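Local atomic coordinates of DNA polymerase sliding clamp (Archaeoglobus fulgidus, PDB entry 1RWZ), a protein that probably encircles DNA as a homotrimeric ring and acts as a moving platform that tethers DNA polymerase and other processing proteins to it during replication. Residues S23-H28 and V69-I74; K32-R37 and V47-P52; S191-D196 and I213-N218. All coordinates share one frame; numbering follows the deposited sequence.

Contact 1 of 3, residues S23-H28 and V69-I74; sequences SEARIH and VDMDRI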
loop_
_atom_site.group_PDB
_atom_site.type_symbol
_atom_site.label_atom_id
_atom_site.label_comp_id
_atom_site.label_asym_id
_atom_site.label_seq_id
_atom_site.Cartn_x
_atom_site.Cartn_y
_atom_site.Cartn_z
ATOM N N SER A 23 4.882 -18.547 19.277
ATOM C CA SER A 23 5.510 -19.040 18.056
ATOM C C SER A 23 5.302 -20.538 17.859
ATOM O O SER A 23 5.580 -21.076 16.786
ATOM C CB SER A 23 7.007 -18.716 18.068
ATOM O OG SER A 23 7.652 -19.360 19.147
ATOM N N GLU A 24 4.820 -21.209 18.901
ATOM C CA GLU A 24 4.543 -22.641 18.855
ATOM C C GLU A 24 3.237 -22.852 19.598
ATOM O O GLU A 24 2.920 -22.098 20.518
ATOM C CB GLU A 24 5.620 -23.449 19.578
ATOM C CG GLU A 24 7.047 -23.121 19.220
ATOM C CD GLU A 24 8.017 -24.005 19.971
ATOM O OE1 GLU A 24 7.883 -24.109 21.210
ATOM O OE2 GLU A 24 8.910 -24.597 19.328
ATOM N N ALA A 25 2.491 -23.883 19.226
ATOM C CA ALA A 25 1.227 -24.143 19.895
ATOM C C ALA A 25 0.717 -25.554 19.683
ATOM O O ALA A 25 1.047 -26.208 18.691
ATOM C CB ALA A 25 0.177 -23.139 19.420
ATOM N N ARG A 26 -0.082 -26.026 20.635
ATOM C CA ARG A 26 -0.682 -27.346 20.534
ATOM C C ARG A 26 -2.019 -27.154 19.835
ATOM O O ARG A 26 -2.808 -26.298 20.234
ATOM C CB ARG A 26 -0.956 -27.950 21.913
ATOM C CG ARG A 26 0.261 -28.428 22.686
ATOM C CD ARG A 26 -0.197 -29.307 23.853
ATOM N NE ARG A 26 0.878 -29.611 24.794
ATOM C CZ ARG A 26 1.533 -28.691 25.493
ATOM N NH1 ARG A 26 1.220 -27.412 25.354
ATOM N NH2 ARG A 26 2.495 -29.050 26.333
ATOM N N ILE A 27 -2.267 -27.939 18.796
ATOM C CA ILE A 27 -3.527 -27.856 18.067
ATOM C C ILE A 27 -4.273 -29.161 18.291
ATOM O O ILE A 27 -3.764 -30.237 17.981
ATOM C CB ILE A 27 -3.306 -27.676 16.553
ATOM C CG1 ILE A 27 -2.423 -26.451 16.296
ATOM C CG2 ILE A 27 -4.653 -27.547 15.849
ATOM C CD1 ILE A 27 -2.954 -25.171 16.868
ATOM N N HIS A 28 -5.479 -29.060 18.835
ATOM C CA HIS A 28 -6.288 -30.234 19.118
ATOM C C HIS A 28 -7.364 -30.438 18.066
ATOM O O HIS A 28 -8.151 -29.531 17.789
ATOM C CB HIS A 28 -6.980 -30.088 20.477
ATOM C CG HIS A 28 -6.046 -29.810 21.613
ATOM N ND1 HIS A 28 -5.361 -30.807 22.275
ATOM C CD2 HIS A 28 -5.670 -28.646 22.193
ATOM C CE1 HIS A 28 -4.603 -30.268 23.213
ATOM N NE2 HIS A 28 -4.771 -28.959 23.184
ATOM N N VAL A 69 2.625 -27.521 16.649
ATOM C CA VAL A 69 2.908 -26.789 15.425
ATOM C C VAL A 69 3.757 -25.533 15.581
ATOM O O VAL A 69 3.580 -24.754 16.521
ATOM C CB VAL A 69 1.582 -26.384 14.733
ATOM C CG1 VAL A 69 1.865 -25.732 13.392
ATOM C CG2 VAL A 69 0.698 -27.602 14.557
ATOM N N ASP A 70 4.688 -25.350 14.648
ATOM C CA ASP A 70 5.538 -24.167 14.628
ATOM C C ASP A 70 4.655 -23.114 13.968
ATOM O O ASP A 70 4.490 -23.107 12.745
ATOM C CB ASP A 70 6.774 -24.405 13.760
ATOM C CG ASP A 70 7.718 -23.217 13.745
ATOM O OD1 ASP A 70 7.241 -22.060 13.777
ATOM O OD2 ASP A 70 8.947 -23.438 13.687
ATOM N N MET A 71 4.079 -22.230 14.773
ATOM C CA MET A 71 3.192 -21.205 14.248
ATOM C C MET A 71 3.860 -20.155 13.366
ATOM O O MET A 71 3.221 -19.614 12.468
ATOM C CB MET A 71 2.439 -20.531 15.396
ATOM C CG MET A 71 1.564 -21.490 16.190
ATOM S SD MET A 71 0.430 -22.452 15.157
ATOM C CE MET A 71 -0.719 -21.187 14.677
ATOM N N ASP A 72 5.133 -19.854 13.610
ATOM C CA ASP A 72 5.811 -18.871 12.768
ATOM C C ASP A 72 5.863 -19.403 11.336
ATOM O O ASP A 72 5.641 -18.658 10.382
ATOM C CB ASP A 72 7.236 -18.595 13.256
ATOM C CG ASP A 72 7.275 -17.856 14.580
ATOM O OD1 ASP A 72 6.432 -16.960 14.796
ATOM O OD2 ASP A 72 8.164 -18.163 15.398
ATOM N N ARG A 73 6.149 -20.695 11.191
ATOM C CA ARG A 73 6.225 -21.312 9.867
ATOM C C ARG A 73 4.883 -21.348 9.148
ATOM O O ARG A 73 4.789 -20.950 7.987
ATOM C CB ARG A 73 6.775 -22.734 9.964
ATOM C CG ARG A 73 8.249 -22.809 10.292
ATOM C CD ARG A 73 8.748 -24.244 10.211
ATOM N NE ARG A 73 10.172 -24.352 10.517
ATOM C CZ ARG A 73 11.143 -23.821 9.778
ATOM N NH1 ARG A 73 10.851 -23.140 8.678
ATOM N NH2 ARG A 73 12.410 -23.966 10.147
ATOM N N ILE A 74 3.847 -21.835 9.828
ATOM C CA ILE A 74 2.527 -21.903 9.214
ATOM C C ILE A 74 2.081 -20.501 8.817
ATOM O O ILE A 74 1.462 -20.308 7.771
ATOM C CB ILE A 74 1.474 -22.522 10.172
ATOM C CG1 ILE A 74 1.859 -23.961 10.519
ATOM C CG2 ILE A 74 0.094 -22.502 9.518
ATOM C CD1 ILE A 74 1.980 -24.881 9.320
#
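Ser-23 meets the start of helix 71-78 through its carbonyl oxygen, which takes two weak hydrogen bonds: one from Met-71 N at 2.8 Å and a longer one from Asp-72 N, 3.4 Å from Ser-23 O. The carboxylate of Asp-72 folds back over this turn, its CG beside its own backbone N (chi1 -69°). There OD2 presses tightly against the Ser-23 methylene, 3.0 Å from CB, while the hydroxyl stands farther off.

Glu-24 and Asp-70 form an antiparallel non-hydrogen-bonded pair, and the CA-H of Glu-24 faces Val-69 O. Both acids point to the same face of the sheet, carboxylates apart. Asp-70 turns to its own segment as the N-cap of the helix: OD1 accepts from Arg-73 N at 3.1 Å, met well above the carboxylate plane (58°), and OD2 forms a salt bridge with Arg-73 NE.

Ala-25 makes the regular hydrogen-bonded pair with Val-69. Ala-25 N reaches Val-69 O at 3.0 Å, and the return bond from Val-69 N to Ala-25 O is 2.9 Å long and nearly straight (167°). On the face opposite the two acids, the Ala-25 methyl abuts Met-71 CG at 3.9 Å. Ile-27 carries this apolar row onward, its CG1 resting 3.8 Å from Val-69 CG2 as the two branched side chains cross at a slant.

Ile-18 of helix 8-19 covers Ala-25 and Met-71, and Ile-27 packs against Leu-34 and Ser-36 on the adjoining strand 33-39. Strand 65-70 is an outermost strand of the long sheet within this chain and passes directly into helix 71-78, from which Ile-74 leans on Val-108 of strand 104-109 and Arg-73 makes a salt bridge with Asp-170 of the second subunit.

Contact 2 of 3, residues K32-R37 and V47-P52; sequences KGLHSR and VIVDIP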
loop_
_atom_site.group_PDB
_atom_site.type_symbol
_atom_site.label_atom_id
_atom_site.label_comp_id
_atom_site.label_asym_id
_atom_site.label_seq_id
_atom_site.Cartn_x
_atom_site.Cartn_y
_atom_site.Cartn_z
ATOM N N LYS A 32 -15.615 -32.512 18.014
ATOM C CA LYS A 32 -16.438 -31.322 17.819
ATOM C C LYS A 32 -15.788 -30.238 16.956
ATOM O O LYS A 32 -16.463 -29.300 16.520
ATOM C CB LYS A 32 -16.817 -30.731 19.182
ATOM C CG LYS A 32 -15.663 -30.058 19.922
ATOM C CD LYS A 32 -15.615 -30.452 21.403
ATOM C CE LYS A 32 -14.787 -31.724 21.639
ATOM N NZ LYS A 32 -15.287 -32.932 20.912
ATOM N N GLY A 33 -14.486 -30.362 16.711
ATOM C CA GLY A 33 -13.795 -29.373 15.897
ATOM C C GLY A 33 -12.380 -29.089 16.368
ATOM O O GLY A 33 -11.835 -29.810 17.207
ATOM N N LEU A 34 -11.783 -28.030 15.830
ATOM C CA LEU A 34 -10.422 -27.651 16.189
ATOM C C LEU A 34 -10.386 -26.714 17.391
ATOM O O LEU A 34 -11.204 -25.800 17.510
ATOM C CB LEU A 34 -9.738 -26.992 14.983
ATOM C CG LEU A 34 -8.283 -26.524 15.105
ATOM C CD1 LEU A 34 -7.667 -26.450 13.716
ATOM C CD2 LEU A 34 -8.215 -25.166 15.795
ATOM N N HIS A 35 -9.435 -26.954 18.290
ATOM C CA HIS A 35 -9.274 -26.131 19.480
ATOM C C HIS A 35 -7.796 -25.869 19.745
ATOM O O HIS A 35 -6.964 -26.751 19.549
ATOM C CB HIS A 35 -9.874 -26.831 20.702
ATOM C CG HIS A 35 -9.677 -26.078 21.982
ATOM N ND1 HIS A 35 -10.422 -24.966 22.315
ATOM C CD2 HIS A 35 -8.787 -26.248 22.989
ATOM C CE1 HIS A 35 -9.999 -24.484 23.470
ATOM N NE2 HIS A 35 -9.007 -25.243 23.899
ATOM N N SER A 36 -7.476 -24.655 20.181
ATOM C CA SER A 36 -6.099 -24.297 20.510
ATOM C C SER A 36 -6.099 -23.119 21.476
ATOM O O SER A 36 -6.856 -22.166 21.304
ATOM C CB SER A 36 -5.308 -23.929 19.251
ATOM O OG SER A 36 -3.936 -23.712 19.562
ATOM N N ARG A 37 -5.253 -23.190 22.498
ATOM C CA ARG A 37 -5.174 -22.120 23.483
ATOM C C ARG A 37 -3.709 -21.887 23.830
ATOM O O ARG A 37 -2.907 -22.825 23.809
ATOM C CB ARG A 37 -5.953 -22.505 24.741
ATOM C CG ARG A 37 -5.312 -23.642 25.514
ATOM C CD ARG A 37 -6.138 -24.073 26.709
ATOM N NE ARG A 37 -7.302 -24.861 26.320
ATOM C CZ ARG A 37 -8.022 -25.579 27.171
ATOM N NH1 ARG A 37 -7.689 -25.605 28.455
ATOM N NH2 ARG A 37 -9.073 -26.266 26.745
ATOM N N VAL A 47 -5.009 -16.570 24.348
ATOM C CA VAL A 47 -5.864 -16.687 23.170
ATOM C C VAL A 47 -6.476 -18.083 23.176
ATOM O O VAL A 47 -5.809 -19.069 23.496
ATOM C CB VAL A 47 -5.074 -16.451 21.850
ATOM C CG1 VAL A 47 -3.988 -17.504 21.678
ATOM C CG2 VAL A 47 -6.045 -16.461 20.657
ATOM N N ILE A 48 -7.762 -18.160 22.855
ATOM C CA ILE A 48 -8.467 -19.427 22.824
ATOM C C ILE A 48 -9.176 -19.469 21.479
ATOM O O ILE A 48 -10.024 -18.622 21.205
ATOM C CB ILE A 48 -9.525 -19.511 23.934
ATOM C CG1 ILE A 48 -8.886 -19.215 25.298
ATOM C CG2 ILE A 48 -10.168 -20.892 23.923
ATOM C CD1 ILE A 48 -9.899 -18.956 26.408
ATOM N N VAL A 49 -8.815 -20.446 20.654
ATOM C CA VAL A 49 -9.396 -20.596 19.325
ATOM C C VAL A 49 -10.254 -21.848 19.218
ATOM O O VAL A 49 -9.846 -22.937 19.623
ATOM C CB VAL A 49 -8.297 -20.685 18.234
ATOM C CG1 VAL A 49 -8.932 -20.972 16.874
ATOM C CG2 VAL A 49 -7.502 -19.392 18.176
ATOM N N ASP A 50 -11.449 -21.683 18.663
ATOM C CA ASP A 50 -12.357 -22.794 18.458
ATOM C C ASP A 50 -12.961 -22.711 17.065
ATOM O O ASP A 50 -13.551 -21.694 16.703
ATOM C CB ASP A 50 -13.494 -22.783 19.489
ATOM C CG ASP A 50 -13.056 -23.282 20.855
ATOM O OD1 ASP A 50 -12.933 -22.457 21.784
ATOM O OD2 ASP A 50 -12.830 -24.504 20.995
ATOM N N ILE A 51 -12.781 -23.769 16.280
ATOM C CA ILE A 51 -13.371 -23.841 14.946
ATOM C C ILE A 51 -14.251 -25.087 14.945
ATOM O O ILE A 51 -13.755 -26.209 14.828
ATOM C CB ILE A 51 -12.326 -24.004 13.822
ATOM C CG1 ILE A 51 -11.257 -22.918 13.912
ATOM C CG2 ILE A 51 -13.034 -23.906 12.460
ATOM C CD1 ILE A 51 -10.202 -23.018 12.807
ATOM N N PRO A 52 -15.573 -24.909 15.095
ATOM C CA PRO A 52 -16.502 -26.047 15.106
ATOM C C PRO A 52 -16.362 -26.853 13.818
ATOM O O PRO A 52 -16.078 -26.295 12.757
ATOM C CB PRO A 52 -17.871 -25.373 15.210
ATOM C CG PRO A 52 -17.570 -24.088 15.923
ATOM C CD PRO A 52 -16.296 -23.635 15.258
HETATM O O HOH W 1 -13.787 -26.659 18.949
#
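The imidazole of His-35 is gripped by Asp-50 and Arg-37 at its edge. ND1 donates to Asp-50 OD2 at 2.8 Å, almost in the ring plane, although the carboxylate is turned 34° against the ring and receives the bond from above its own plane. At NE2 the ring accepts from Arg-37 NE, 3.0 Å away; NE lies in the ring plane and NE2 in the guanidinium plane, yet the two groups stand nearly perpendicular, meeting edge to edge. Two in-plane bonds fix the ring's rotation, and since ND1 gives a hydrogen while NE2 takes one, the ring is probably neutral. Ile-48 approaches obliquely, CG2 3.6 Å from His-35 CE1.

Asp-50 OD2 also accepts from a water at 3.1 Å, which donates in turn to Leu-34 O and so ties carboxylate to backbone. Arg-37 NH1 is held by Pro-120 O.

The opposite face of the sheet, that of Leu-34, Ser-36, Val-49 and Ile-51, is mostly apolar. Leu-34 lies alongside Ile-51, with Leu-34 CB 4.1 Å from Ile-51 CB and Leu-34 CD2 4.2 Å from Ile-51 CD1. Ser-36 OG bonds to Arg-26 O.

In the backbone, Leu-34 pairs with Ile-51 and Ser-36 with Val-49, each through two N-H...O bonds, the shortest being Val-49 N to Ser-36 O at 2.7 Å.

This is a regular antiparallel beta hairpin, strands 33-39 and 45-52, within the long sheet of the PCNA fold. Helix 8-19 covers the face of Val-49 and Ile-51; on the His-35 face Arg-37 reaches Glu-119, Pro-120 and Ile-122, probably part of the interdomain connecting loop.

Contact 3 of 3, residues S191-D196 and I213-N218; sequences SMFSVD and IHLGTN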
loop_
_atom_site.group_PDB
_atom_site.type_symbol
_atom_site.label_atom_id
_atom_site.label_comp_id
_atom_site.label_asym_id
_atom_site.label_seq_id
_atom_site.Cartn_x
_atom_site.Cartn_y
_atom_site.Cartn_z
ATOM N N SER A 191 -12.583 -1.347 34.362
ATOM C CA SER A 191 -11.214 -1.863 34.426
ATOM C C SER A 191 -10.321 -1.108 33.444
ATOM O O SER A 191 -10.809 -0.530 32.475
ATOM C CB SER A 191 -11.177 -3.359 34.086
ATOM O OG SER A 191 -11.792 -4.147 35.089
ATOM N N MET A 192 -9.015 -1.113 33.692
ATOM C CA MET A 192 -8.073 -0.430 32.807
ATOM C C MET A 192 -7.181 -1.456 32.113
ATOM O O MET A 192 -6.783 -2.446 32.725
ATOM C CB MET A 192 -7.216 0.563 33.597
ATOM C CG MET A 192 -6.279 1.385 32.725
ATOM S SD MET A 192 -5.764 2.921 33.510
ATOM C CE MET A 192 -6.587 4.101 32.509
ATOM N N PHE A 193 -6.869 -1.215 30.840
ATOM C CA PHE A 193 -6.050 -2.143 30.061
ATOM C C PHE A 193 -5.028 -1.477 29.155
ATOM O O PHE A 193 -5.141 -0.296 28.829
ATOM C CB PHE A 193 -6.937 -3.032 29.176
ATOM C CG PHE A 193 -7.987 -3.783 29.934
ATOM C CD1 PHE A 193 -9.295 -3.304 29.997
ATOM C CD2 PHE A 193 -7.660 -4.947 30.620
ATOM C CE1 PHE A 193 -10.262 -3.976 30.740
ATOM C CE2 PHE A 193 -8.615 -5.629 31.368
ATOM C CZ PHE A 193 -9.921 -5.142 31.431
ATOM N N SER A 194 -4.039 -2.266 28.742
ATOM C CA SER A 194 -2.986 -1.813 27.841
ATOM C C SER A 194 -3.496 -1.722 26.408
ATOM O O SER A 194 -4.012 -2.699 25.861
ATOM C CB SER A 194 -1.805 -2.783 27.881
ATOM O OG SER A 194 -1.079 -2.738 26.661
ATOM N N VAL A 195 -3.333 -0.553 25.800
ATOM C CA VAL A 195 -3.768 -0.336 24.424
ATOM C C VAL A 195 -2.955 -1.180 23.445
ATOM O O VAL A 195 -3.491 -1.655 22.444
ATOM C CB VAL A 195 -3.641 1.157 24.022
ATOM C CG1 VAL A 195 -3.901 1.330 22.528
ATOM C CG2 VAL A 195 -4.635 1.991 24.810
ATOM N N ASP A 196 -1.667 -1.370 23.733
ATOM C CA ASP A 196 -0.797 -2.153 22.856
ATOM C C ASP A 196 -1.372 -3.533 22.554
ATOM O O ASP A 196 -1.420 -3.957 21.393
ATOM C CB ASP A 196 0.597 -2.320 23.470
ATOM C CG ASP A 196 1.367 -1.014 23.552
ATOM O OD1 ASP A 196 1.418 -0.283 22.541
ATOM O OD2 ASP A 196 1.937 -0.724 24.629
ATOM N N ILE A 213 -17.904 -8.652 24.578
ATOM C CA ILE A 213 -16.982 -8.290 25.647
ATOM C C ILE A 213 -17.573 -8.700 26.987
ATOM O O ILE A 213 -18.725 -8.384 27.274
ATOM C CB ILE A 213 -16.755 -6.766 25.691
ATOM C CG1 ILE A 213 -16.256 -6.269 24.332
ATOM C CG2 ILE A 213 -15.763 -6.418 26.811
ATOM C CD1 ILE A 213 -16.192 -4.750 24.226
ATOM N N HIS A 214 -16.788 -9.414 27.791
ATOM C CA HIS A 214 -17.209 -9.817 29.136
ATOM C C HIS A 214 -16.297 -8.977 30.028
ATOM O O HIS A 214 -15.075 -9.122 29.988
ATOM C CB HIS A 214 -16.971 -11.311 29.345
ATOM C CG HIS A 214 -17.787 -12.180 28.437
ATOM N ND1 HIS A 214 -19.114 -12.466 28.673
ATOM C CD2 HIS A 214 -17.471 -12.794 27.273
ATOM C CE1 HIS A 214 -19.581 -13.220 27.693
ATOM N NE2 HIS A 214 -18.604 -13.432 26.830
ATOM N N LEU A 215 -16.895 -8.100 30.827
ATOM C CA LEU A 215 -16.131 -7.177 31.653
ATOM C C LEU A 215 -16.474 -7.154 33.138
ATOM O O LEU A 215 -17.642 -7.222 33.522
ATOM C CB LEU A 215 -16.308 -5.765 31.085
ATOM C CG LEU A 215 -15.596 -4.554 31.692
ATOM C CD1 LEU A 215 -14.103 -4.630 31.401
ATOM C CD2 LEU A 215 -16.174 -3.278 31.086
ATOM N N GLY A 216 -15.434 -7.030 33.959
ATOM C CA GLY A 216 -15.603 -6.956 35.400
ATOM C C GLY A 216 -14.806 -5.768 35.919
ATOM O O GLY A 216 -14.381 -4.914 35.138
ATOM N N THR A 217 -14.591 -5.700 37.229
ATOM C CA THR A 217 -13.843 -4.594 37.821
ATOM C C THR A 217 -12.524 -5.124 38.380
ATOM O O THR A 217 -12.519 -5.949 39.296
ATOM C CB THR A 217 -14.672 -3.914 38.936
ATOM O OG1 THR A 217 -15.823 -3.292 38.348
ATOM C CG2 THR A 217 -13.849 -2.865 39.669
ATOM N N ASN A 218 -11.421 -4.647 37.806
ATOM C CA ASN A 218 -10.068 -5.063 38.168
ATOM C C ASN A 218 -9.891 -6.554 37.894
ATOM O O ASN A 218 -9.191 -7.264 38.613
ATOM C CB ASN A 218 -9.771 -4.735 39.635
ATOM C CG ASN A 218 -9.758 -3.244 39.898
ATOM O OD1 ASN A 218 -9.110 -2.481 39.175
ATOM N ND2 ASN A 218 -10.472 -2.818 40.932
HETATM O O HOH W 2 -8.527 -2.544 36.148
#
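Ser-191 points its side chain into the turn made by Gly-216, Thr-217 and Asn-218, and its hydroxyl is held there from two directions. OG donates to Gly-216 O at 2.7 Å, standing above the plane of that carbonyl (42° out of it). The same oxygen accepts from Asn-218 N, 2.8 Å from Ser-191 OG, in a bond noticeably bent at the hydrogen (131°). With chi1 at -69° the hydroxyl lies beside the backbone N of Ser-191, which carries it across the gap to the turn.

Beside this polar grip is an apolar touch of different geometry. Phe-193 and Leu-215 approach on a slant, and the methyl CD1 of Leu-215 meets the ring at its edge, near the ring plane, 4.0 Å from Phe-193 CE1. That same CD1 lies 4.2 Å from Ser-191 CB, so one leucine branch touches both alternate residues of strand 189-194. Phe-154 engages the ring of Phe-193 edge-to-face and also packs on Leu-215, while Val-221 and Pro-240 press on Phe-193.

A water joins the segments: it accepts from Met-192 N at 2.9 Å and donates to Asn-218 OD1, 3.1 Å away. Thr-217 OG1 accepts from Arg-190 N, a further tie between the turn and strand 189-194.

The two strands belong to different sheets, 210-215 to the long sheet shared by both domains and 189-194 to a four-stranded one, and no backbone-to-backbone hydrogen bond joins the segments. The direct polar link is the hydroxyl of the buried Ser-191, used as both donor and acceptor. Because OG spans Gly-216 O and Asn-218 N, the bonding is directional and is consistent with fixing how the turn sits against strand 189-194, whereas Phe-193 and Leu-215 add only a small apolar patch.

Contacts 1 and 2 belong to one continuous piece of sheet in the N-terminal domain: strands 24-30 and 33-39 are neighbours, His-28 N probably bonds to His-35 O, and contact 2 is nested within the loop that contact 1 closes. Contact 2 is the more buried, a full strand pair with a polar network on one face; contact 1 lies at the sheet's end, partly buried, where pairing gives way to helix capping and weak bonds. All three reach this long sheet, contact 3 by strand 210-215 alone. Across the chain's centre, about 23 Å from contact 2 between centres, contact 3 is largely buried but relies on a serine hydroxyl, a water and a small apolar touch instead of strand pairing.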